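Local coordinates for tyrosine-protein phosphatase YwqE (Bacillus subtilis, PDB 3QY7), which removes phosphate from the phosphotyrosine-containing proteins YwqD, YwqF and Ssb as a manganese-dependent tyrosine phosphatase of the PHP-like, TIM-barrel type, at residues Pro221-Glu226 with Phe238-Gln243; Ser164-Gly169 with Ala177-Leu182. All coordinates share one frame; numbering follows the deposited sequence.

How the interactions relate
Both contacts belong to the C-terminal part of this TIM-barrel-type chain, and their centres lie about 15 Å apart. Interaction 2 comes first and is complete before interaction 1 begins: it joins helix 164-168, which follows strand 159-163 directly in the chain, to helix 173-184. Interaction 1 then ties helix 219-232, the last helix, to the segment that follows it. The two do not touch, their nearest atoms being about 6 Å apart, but helix 205-216 links them, since Pro221, Leu224 and Thr225 pack on it from segment 221-226 and Ser164, Leu167 and Leu180 from the segments of interaction 2. Interaction 2 is buried and joins neighbouring helices; interaction 1 lies at the surface, between the last helix and the tail.

Interaction 1. Residues Pro221-Glu226 with Phe238-Gln243; sequences PYMLTE and FRQPPQ
The last helix of the barrel, 219-232, meets the C-terminal tail here, with Met223 and Glu226 reaching from the helix to Phe238 and Gln240. Glu226 brings its carboxylate to the CD1-CE1 edge of the phenyl ring: OE1 sits 3.4 Å from Phe238 CD1, in the ring plane, and OE2 is 3.5 Å from Phe238 CE1. With OE1 placed there, the acid meets the rim of C-H bonds and not the pi cloud, probably a mildly favourable approach, since ring hydrogens carry a slight positive charge. The two flat groups stand almost perpendicular, 83° apart. With chi1 at 74°, CG of Glu226 is wedged between the backbone N and the carbonyl carbon, and the chain then runs extended to the ring.

One turn back, Met223 leaves the helix with CG opposite the backbone N (chi1 -176°), stays straight through chi2 and bends only at the sulfur. Its thioether end crosses the Gln240 side chain at about a right angle, CE lying 3.5 Å and SD 3.6 Å from Gln240 OE1. Nearer the backbone, Met223 CG approaches Phe238 CB at 4.4 Å, a loose apolar touch. No hydrogen bond spans the two segments; the tail is held by bonds to other parts of the chain, Phe238 N to Asn227 OD1 and Arg239 NH2 to Ala158 O. Taken together, this is a C-terminal extension without regular secondary structure, passing alongside the final helix of a TIM-barrel-type domain before moving on to Ala185 and Leu187.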
loop_
_atom_site.group_PDB
_atom_site.type_symbol
_atom_site.label_atom_id
_atom_site.label_comp_id
_atom_site.label_asym_id
_atom_site.label_seq_id
_atom_site.Cartn_x
_atom_site.Cartn_y
_atom_site.Cartn_z
ATOM N N PRO A 221 14.944 -3.937 6.746
ATOM C CA PRO A 221 13.950 -2.866 6.882
ATOM C C PRO A 221 14.403 -1.541 6.272
ATOM O O PRO A 221 13.548 -0.776 5.812
ATOM C CB PRO A 221 13.725 -2.758 8.395
ATOM C CG PRO A 221 14.873 -3.507 9.018
ATOM C CD PRO A 221 15.259 -4.556 8.051
ATOM N N TYR A 222 15.715 -1.286 6.253
ATOM C CA TYR A 222 16.271 -0.117 5.560
ATOM C C TYR A 222 15.874 -0.179 4.075
ATOM O O TYR A 222 15.410 0.818 3.503
ATOM C CB TYR A 222 17.812 -0.017 5.719
ATOM C CG TYR A 222 18.371 1.179 4.986
ATOM C CD1 TYR A 222 18.321 2.439 5.564
ATOM C CD2 TYR A 222 18.870 1.061 3.686
ATOM C CE1 TYR A 222 18.784 3.561 4.876
ATOM C CE2 TYR A 222 19.339 2.164 2.994
ATOM C CZ TYR A 222 19.284 3.421 3.603
ATOM O OH TYR A 222 19.743 4.544 2.956
ATOM N N MET A 223 16.065 -1.353 3.462
ATOM C CA MET A 223 15.760 -1.584 2.043
ATOM C C MET A 223 14.255 -1.379 1.785
ATOM O O MET A 223 13.852 -0.685 0.835
ATOM C CB MET A 223 16.210 -3.004 1.651
ATOM C CG MET A 223 16.051 -3.390 0.190
ATOM S SD MET A 223 16.769 -5.021 -0.235
ATOM C CE MET A 223 18.470 -4.791 0.304
ATOM N N LEU A 224 13.405 -1.944 2.614
ATOM C CA LEU A 224 11.988 -1.734 2.409
ATOM C C LEU A 224 11.568 -0.268 2.564
ATOM O O LEU A 224 10.735 0.181 1.897
ATOM C CB LEU A 224 11.137 -2.604 3.326
ATOM C CG LEU A 224 11.368 -4.102 3.211
ATOM C CD1 LEU A 224 10.598 -4.959 4.193
ATOM C CD2 LEU A 224 10.987 -4.527 1.879
ATOM N N THR A 225 12.106 0.392 3.568
ATOM C CA THR A 225 11.812 1.775 3.791
ATOM C C THR A 225 12.308 2.654 2.646
ATOM O O THR A 225 11.641 3.535 2.244
ATOM C CB THR A 225 12.433 2.249 5.139
ATOM O OG1 THR A 225 11.955 1.457 6.198
ATOM C CG2 THR A 225 12.184 3.699 5.388
ATOM N N GLU A 226 13.542 2.455 2.197
ATOM C CA GLU A 226 14.063 3.257 1.088
ATOM C C GLU A 226 13.284 2.987 -0.203
ATOM O O GLU A 226 13.244 3.834 -1.081
ATOM C CB GLU A 226 15.576 3.074 0.886
ATOM C CG GLU A 226 15.995 1.754 0.249
ATOM C CD GLU A 226 17.495 1.691 -0.046
ATOM O OE1 GLU A 226 18.082 0.586 0.076
ATOM O OE2 GLU A 226 18.085 2.742 -0.401
ATOM N N PHE A 238 14.329 -1.544 -5.252
ATOM C CA PHE A 238 15.321 -2.599 -5.095
ATOM C C PHE A 238 14.640 -3.906 -4.748
ATOM O O PHE A 238 13.756 -3.966 -3.879
ATOM C CB PHE A 238 16.358 -2.247 -4.029
ATOM C CG PHE A 238 17.091 -0.958 -4.288
ATOM C CD1 PHE A 238 17.486 -0.152 -3.227
ATOM C CD2 PHE A 238 17.398 -0.556 -5.597
ATOM C CE1 PHE A 238 18.178 1.038 -3.455
ATOM C CE2 PHE A 238 18.078 0.637 -5.832
ATOM C CZ PHE A 238 18.466 1.431 -4.750
ATOM N N ARG A 239 15.065 -4.957 -5.433
ATOM C CA ARG A 239 14.487 -6.273 -5.250
ATOM C C ARG A 239 15.583 -7.277 -4.958
ATOM O O ARG A 239 16.720 -7.144 -5.425
ATOM C CB ARG A 239 13.716 -6.701 -6.511
ATOM C CG ARG A 239 12.632 -5.716 -6.930
ATOM C CD ARG A 239 12.201 -5.897 -8.383
ATOM N NE ARG A 239 11.128 -6.868 -8.482
ATOM C CZ ARG A 239 9.848 -6.588 -8.722
ATOM N NH1 ARG A 239 9.414 -5.352 -8.936
ATOM N NH2 ARG A 239 8.993 -7.585 -8.758
ATOM N N GLN A 240 15.227 -8.286 -4.175
ATOM C CA GLN A 240 16.077 -9.454 -3.988
ATOM C C GLN A 240 15.426 -10.624 -4.757
ATOM O O GLN A 240 14.220 -10.573 -5.073
ATOM C CB GLN A 240 16.254 -9.765 -2.494
ATOM C CG GLN A 240 16.971 -8.672 -1.678
ATOM C CD GLN A 240 18.427 -8.453 -2.068
ATOM O OE1 GLN A 240 18.904 -7.312 -2.103
ATOM N NE2 GLN A 240 19.143 -9.536 -2.357
ATOM N N PRO A 241 16.217 -11.667 -5.086
ATOM C CA PRO A 241 15.643 -12.735 -5.894
ATOM C C PRO A 241 14.470 -13.405 -5.184
ATOM O O PRO A 241 14.629 -13.879 -4.049
ATOM C CB PRO A 241 16.812 -13.713 -6.088
ATOM C CG PRO A 241 18.044 -12.948 -5.755
ATOM C CD PRO A 241 17.617 -11.951 -4.710
ATOM N N PRO A 242 13.289 -13.425 -5.831
ATOM C CA PRO A 242 12.117 -14.028 -5.212
ATOM C C PRO A 242 12.298 -15.524 -5.022
ATOM O O PRO A 242 13.014 -16.175 -5.799
ATOM C CB PRO A 242 10.992 -13.757 -6.218
ATOM C CG PRO A 242 11.678 -13.473 -7.502
ATOM C CD PRO A 242 12.980 -12.840 -7.153
ATOM N N GLN A 243 11.668 -16.051 -3.977
ATOM C CA GLN A 243 11.810 -17.461 -3.637
ATOM C C GLN A 243 10.439 -18.089 -3.445
ATOM O O GLN A 243 9.506 -17.427 -2.993
ATOM C CB GLN A 243 12.671 -17.628 -2.380
ATOM C CG GLN A 243 14.033 -16.919 -2.411
ATOM C CD GLN A 243 15.017 -17.480 -3.434
ATOM O OE1 GLN A 243 14.847 -18.594 -3.948
ATOM N NE2 GLN A 243 16.065 -16.707 -3.725
#

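Interaction 2. Residues Ser164-Gly169 with Ala177-Leu182; sequences SGSLAG and AFSLRL
Leu167 and Ser179 bury the most surface in this crossing of two short helical segments, with Ser166 next. The axes of helix 164-168 and segment 177-182 of helix 173-184 approach to 8.6 Å at 112° between their directions. Ser179 CA is 6.1 Å from Leu167 CA, a nearness consistent with a small residue at the crossing. Leu167 sends its CD2 methyl over the serine, 3.7 Å from Ser179 CB. The same methyl continues to Leu180, where it meets CD2 at 4.1 Å, branch end against branch end, as the two leucines slant across each other. A chi1 of -71° sets CG of Leu167 beside its backbone N, and chi2 of 166° then turns CD2 to the facing helix.

The hydroxyl OG of Ser179 rests 3.4 Å from Ser166 CB. This is a contact with carbon, for each serine spends its polar end on another partner: Ser179 OG bonds to Leu175 O, one turn earlier in its own helix, and Ser166 OG to Glu138 OE1. Leu167 and Ser179 also both touch Ile162 of strand 159-163. Gly169, the first residue past helix 164-168, has a positive phi of 90° and two weak bonds back into the last turn, which make a Schellman motif.

Across these segments the contact is van der Waals packing without a hydrogen bond, and the two buried serine hydroxyls that sit within it are satisfied by their partners, Leu175 and Glu138.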
loop_
_atom_site.group_PDB
_atom_site.type_symbol
_atom_site.label_atom_id
_atom_site.label_comp_id
_atom_site.label_asym_id
_atom_site.label_seq_id
_atom_site.Cartn_x
_atom_site.Cartn_y
_atom_site.Cartn_z
ATOM N N SER A 164 1.881 -2.926 7.923
ATOM C CA SER A 164 2.608 -2.795 9.192
ATOM C C SER A 164 1.898 -3.575 10.275
ATOM O O SER A 164 2.538 -4.337 10.985
ATOM C CB SER A 164 2.764 -1.337 9.630
ATOM O OG SER A 164 3.554 -0.583 8.710
ATOM N N GLY A 165 0.586 -3.405 10.375
ATOM C CA GLY A 165 -0.167 -4.081 11.433
ATOM C C GLY A 165 -0.046 -5.596 11.406
ATOM O O GLY A 165 -0.022 -6.236 12.460
ATOM N N SER A 166 0.030 -6.185 10.212
ATOM C CA SER A 166 0.189 -7.637 10.073
ATOM C C SER A 166 1.459 -8.128 10.736
ATOM O O SER A 166 1.436 -9.101 11.505
ATOM C CB SER A 166 0.196 -8.051 8.596
ATOM O OG SER A 166 -1.031 -7.709 7.988
ATOM N N LEU A 167 2.569 -7.468 10.418
ATOM C CA LEU A 167 3.863 -7.725 11.031
ATOM C C LEU A 167 3.861 -7.469 12.537
ATOM O O LEU A 167 4.539 -8.191 13.275
ATOM C CB LEU A 167 4.955 -6.879 10.363
ATOM C CG LEU A 167 5.332 -7.319 8.936
ATOM C CD1 LEU A 167 6.140 -6.249 8.233
ATOM C CD2 LEU A 167 6.074 -8.666 8.926
ATOM N N ALA A 168 3.092 -6.469 12.974
ATOM C CA ALA A 168 3.056 -6.043 14.383
ATOM C C ALA A 168 2.146 -6.929 15.237
ATOM O O ALA A 168 2.183 -6.854 16.469
ATOM C CB ALA A 168 2.630 -4.579 14.492
ATOM N N GLY A 169 1.330 -7.752 14.585
ATOM C CA GLY A 169 0.440 -8.695 15.278
ATOM C C GLY A 169 -0.949 -8.190 15.642
ATOM O O GLY A 169 -1.732 -8.938 16.252
ATOM N N ALA A 177 2.811 -14.471 11.488
ATOM C CA ALA A 177 3.617 -15.602 11.087
ATOM C C ALA A 177 3.725 -15.728 9.559
ATOM O O ALA A 177 4.816 -15.941 9.025
ATOM C CB ALA A 177 3.023 -16.877 11.688
ATOM N N PHE A 178 2.590 -15.569 8.877
ATOM C CA PHE A 178 2.560 -15.663 7.417
ATOM C C PHE A 178 3.359 -14.531 6.759
ATOM O O PHE A 178 4.086 -14.745 5.786
ATOM C CB PHE A 178 1.126 -15.698 6.900
ATOM C CG PHE A 178 1.031 -15.899 5.411
ATOM C CD1 PHE A 178 1.681 -16.967 4.792
ATOM C CD2 PHE A 178 0.289 -15.031 4.633
ATOM C CE1 PHE A 178 1.600 -17.156 3.417
ATOM C CE2 PHE A 178 0.197 -15.222 3.246
ATOM C CZ PHE A 178 0.856 -16.273 2.647
ATOM N N SER A 179 3.246 -13.338 7.327
ATOM C CA SER A 179 3.878 -12.153 6.764
ATOM C C SER A 179 5.391 -12.277 6.770
ATOM O O SER A 179 6.070 -11.890 5.814
ATOM C CB SER A 179 3.455 -10.914 7.559
ATOM O OG SER A 179 2.058 -10.732 7.553
ATOM N N LEU A 180 5.929 -12.813 7.863
ATOM C CA LEU A 180 7.355 -13.048 7.980
ATOM C C LEU A 180 7.866 -14.047 6.933
ATOM O O LEU A 180 8.971 -13.895 6.426
ATOM C CB LEU A 180 7.699 -13.520 9.397
ATOM C CG LEU A 180 7.658 -12.426 10.469
ATOM C CD1 LEU A 180 7.797 -13.082 11.835
ATOM C CD2 LEU A 180 8.791 -11.421 10.245
ATOM N N ARG A 181 7.043 -15.049 6.621
ATOM C CA ARG A 181 7.338 -16.000 5.542
ATOM C C ARG A 181 7.492 -15.286 4.205
ATOM O O ARG A 181 8.480 -15.511 3.500
ATOM C CB ARG A 181 6.272 -17.107 5.469
ATOM C CG ARG A 181 6.387 -18.111 6.621
ATOM C CD ARG A 181 5.161 -18.992 6.742
ATOM N NE ARG A 181 4.967 -19.867 5.588
ATOM C CZ ARG A 181 3.789 -20.373 5.229
ATOM N NH1 ARG A 181 2.694 -20.090 5.924
ATOM N NH2 ARG A 181 3.700 -21.160 4.169
ATOM N N LEU A 182 6.545 -14.408 3.884
ATOM C CA LEU A 182 6.587 -13.647 2.616
ATOM C C LEU A 182 7.801 -12.719 2.540
ATOM O O LEU A 182 8.470 -12.630 1.502
ATOM C CB LEU A 182 5.281 -12.866 2.415
ATOM C CG LEU A 182 3.961 -13.656 2.351
ATOM C CD1 LEU A 182 2.739 -12.786 2.038
ATOM C CD2 LEU A 182 4.083 -14.842 1.365
#